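Local atomic coordinates of sialyltransferase 0160 (Photobacterium damselae, PDB entry 4R84), a protein that transfers sialic acid from CMP-sialic acid to acceptor glycans, probably to galactosides in alpha-2,6 linkage, as a GT-B glycosyltransferase. Residues E42-Q47 with Y145-R150. Numbering follows the deposited sequence. Where two conformers were deposited one is given.
Sequences ETETYQ and YPSNQR
The carboxylate of E44 meets the hydroxyl of S147 in a single hydrogen bond, with S147 OG donating to E44 OE1 at 2.6 Å. The bond belongs to the conformer described here, one of two modelled for S147, and so may be made only part of the time. OE1 receives the proton on its syn lone pair, and E44 OE2 stands farther from OG, at 3.3 Å. S147 CB lies evenly before both carboxylate oxygens, 3.4 Å from OE1 and from OE2, and OG leans to the OE1 side. The glutamate chain, extended beyond CG (chi2 -165°), spans much of the distance between the CA atoms of E44 and S147, 8.9 Å apart, and the two side chains alone bring the segments together. The bond joins two parts of the chain: E44 precedes strand 45-48 in the PKD-like N-terminal region, whereas S147 sits in the type I turn from Y145 to N148 that links helix 129-144 to strand 149-154 of the Rossmann-like sialyltransferase fold. N148 N closes this turn on Y145 O, and N148 ND2 bonds E121 OE2, which ties the turn to strand 106-125. On the other segment, E42 forms a salt bridge with R196.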
loop_
_atom_site.group_PDB
_atom_site.type_symbol
_atom_site.label_atom_id
_atom_site.label_comp_id
_atom_site.label_asym_id
_atom_site.label_seq_id
_atom_site.Cartn_x
_atom_site.Cartn_y
_atom_site.Cartn_z
ATOM N N GLU A 42 18.025 -6.462 -19.100
ATOM C CA GLU A 42 18.277 -6.879 -20.493
ATOM C C GLU A 42 18.031 -5.735 -21.475
ATOM O O GLU A 42 17.010 -5.060 -21.400
ATOM C CB GLU A 42 17.385 -8.071 -20.861
ATOM C CG GLU A 42 17.733 -9.352 -20.138
ATOM C CD GLU A 42 16.931 -10.558 -20.592
ATOM O OE1 GLU A 42 15.844 -10.416 -21.213
ATOM O OE2 GLU A 42 17.405 -11.680 -20.338
ATOM N N THR A 43 18.981 -5.568 -22.394
ATOM C CA THR A 43 19.039 -4.537 -23.448
ATOM C C THR A 43 19.447 -3.141 -22.962
ATOM O O THR A 43 19.744 -2.277 -23.787
ATOM C CB THR A 43 17.693 -4.383 -24.249
ATOM O OG1 THR A 43 16.757 -3.601 -23.503
ATOM C CG2 THR A 43 17.093 -5.738 -24.635
ATOM N N GLU A 44 19.520 -2.919 -21.654
ATOM C CA GLU A 44 19.938 -1.611 -21.148
ATOM C C GLU A 44 21.462 -1.540 -20.993
ATOM O O GLU A 44 22.148 -2.559 -21.019
ATOM C CB GLU A 44 19.215 -1.299 -19.818
ATOM C CG GLU A 44 17.692 -1.243 -19.990
ATOM C CD GLU A 44 16.957 -0.603 -18.827
ATOM O OE1 GLU A 44 17.591 -0.286 -17.802
ATOM O OE2 GLU A 44 15.726 -0.407 -18.952
ATOM N N THR A 45 21.981 -0.325 -20.846
ATOM C CA THR A 45 23.418 -0.079 -20.829
ATOM C C THR A 45 23.908 0.313 -19.428
ATOM O O THR A 45 23.242 1.058 -18.703
ATOM C CB THR A 45 23.782 1.022 -21.847
ATOM O OG1 THR A 45 23.432 0.589 -23.171
ATOM C CG2 THR A 45 25.281 1.352 -21.806
ATOM N N TYR A 46 25.048 -0.242 -19.039
ATOM C CA TYR A 46 25.731 0.140 -17.814
ATOM C C TYR A 46 27.154 0.557 -18.177
ATOM O O TYR A 46 27.812 -0.141 -18.943
ATOM C CB TYR A 46 25.730 -1.015 -16.811
ATOM C CG TYR A 46 26.314 -0.658 -15.463
ATOM C CD1 TYR A 46 27.695 -0.686 -15.250
ATOM C CD2 TYR A 46 25.490 -0.309 -14.395
ATOM C CE1 TYR A 46 28.233 -0.356 -14.010
ATOM C CE2 TYR A 46 26.020 0.017 -13.162
ATOM C CZ TYR A 46 27.384 -0.009 -12.972
ATOM O OH TYR A 46 27.896 0.315 -11.733
ATOM N N GLN A 47 27.622 1.696 -17.675
ATOM C CA GLN A 47 28.987 2.132 -17.997
ATOM C C GLN A 47 30.005 1.604 -16.994
ATOM O O GLN A 47 30.006 2.011 -15.834
ATOM C CB GLN A 47 29.106 3.657 -18.043
ATOM C CG GLN A 47 30.488 4.098 -18.551
ATOM C CD GLN A 47 30.751 5.588 -18.403
ATOM O OE1 GLN A 47 30.530 6.170 -17.343
ATOM N NE2 GLN A 47 31.237 6.208 -19.469
ATOM N N TYR A 145 14.468 1.634 -8.543
ATOM C CA TYR A 145 14.355 0.842 -9.777
ATOM C C TYR A 145 13.862 1.715 -10.926
ATOM O O TYR A 145 12.720 1.598 -11.393
ATOM C CB TYR A 145 13.421 -0.354 -9.564
ATOM C CG TYR A 145 13.903 -1.291 -8.493
ATOM C CD1 TYR A 145 14.918 -2.202 -8.755
ATOM C CD2 TYR A 145 13.363 -1.252 -7.209
ATOM C CE1 TYR A 145 15.379 -3.062 -7.768
ATOM C CE2 TYR A 145 13.820 -2.111 -6.212
ATOM C CZ TYR A 145 14.827 -3.012 -6.502
ATOM O OH TYR A 145 15.289 -3.868 -5.525
ATOM N N PRO A 146 14.737 2.599 -11.408
ATOM C CA PRO A 146 14.285 3.612 -12.358
ATOM C C PRO A 146 13.887 3.061 -13.725
ATOM O O PRO A 146 13.280 3.789 -14.508
ATOM C CB PRO A 146 15.505 4.543 -12.483
ATOM C CG PRO A 146 16.649 3.735 -12.058
ATOM C CD PRO A 146 16.157 2.767 -11.041
ATOM N N SER A 147 14.216 1.802 -14.007
ATOM C CA SER A 147 13.853 1.206 -15.294
ATOM C C SER A 147 12.453 0.578 -15.286
ATOM O O SER A 147 11.868 0.353 -16.345
ATOM C CB SER A 147 14.889 0.151 -15.706
ATOM O OG SER A 147 16.179 0.728 -15.848
ATOM N N ASN A 148 11.916 0.291 -14.101
ATOM C CA ASN A 148 10.647 -0.441 -14.012
ATOM C C ASN A 148 9.455 0.353 -14.525
ATOM O O ASN A 148 9.287 1.521 -14.175
ATOM C CB ASN A 148 10.357 -0.863 -12.567
ATOM C CG ASN A 148 11.307 -1.937 -12.074
ATOM O OD1 ASN A 148 12.325 -2.222 -12.710
ATOM N ND2 ASN A 148 10.984 -2.536 -10.948
ATOM N N GLN A 149 8.632 -0.296 -15.347
ATOM C CA GLN A 149 7.353 0.253 -15.767
ATOM C C GLN A 149 6.282 -0.134 -14.738
ATOM O O GLN A 149 6.352 -1.199 -14.129
ATOM C CB GLN A 149 6.979 -0.276 -17.151
ATOM C CG GLN A 149 5.689 0.282 -17.707
ATOM C CD GLN A 149 5.740 1.778 -17.893
ATOM O OE1 GLN A 149 6.774 2.336 -18.296
ATOM N NE2 GLN A 149 4.627 2.448 -17.580
ATOM N N ARG A 150 5.310 0.753 -14.548
ATOM C CA ARG A 150 4.241 0.537 -13.578
ATOM C C ARG A 150 2.906 0.722 -14.259
ATOM O O ARG A 150 2.703 1.709 -14.963
ATOM C CB ARG A 150 4.357 1.511 -12.398
ATOM C CG ARG A 150 5.730 1.472 -11.723
ATOM C CD ARG A 150 5.887 2.325 -10.439
ATOM N NE ARG A 150 7.161 1.884 -9.886
ATOM C CZ ARG A 150 8.354 2.356 -10.243
ATOM N NH1 ARG A 150 8.470 3.427 -11.022
ATOM N NH2 ARG A 150 9.436 1.786 -9.753
#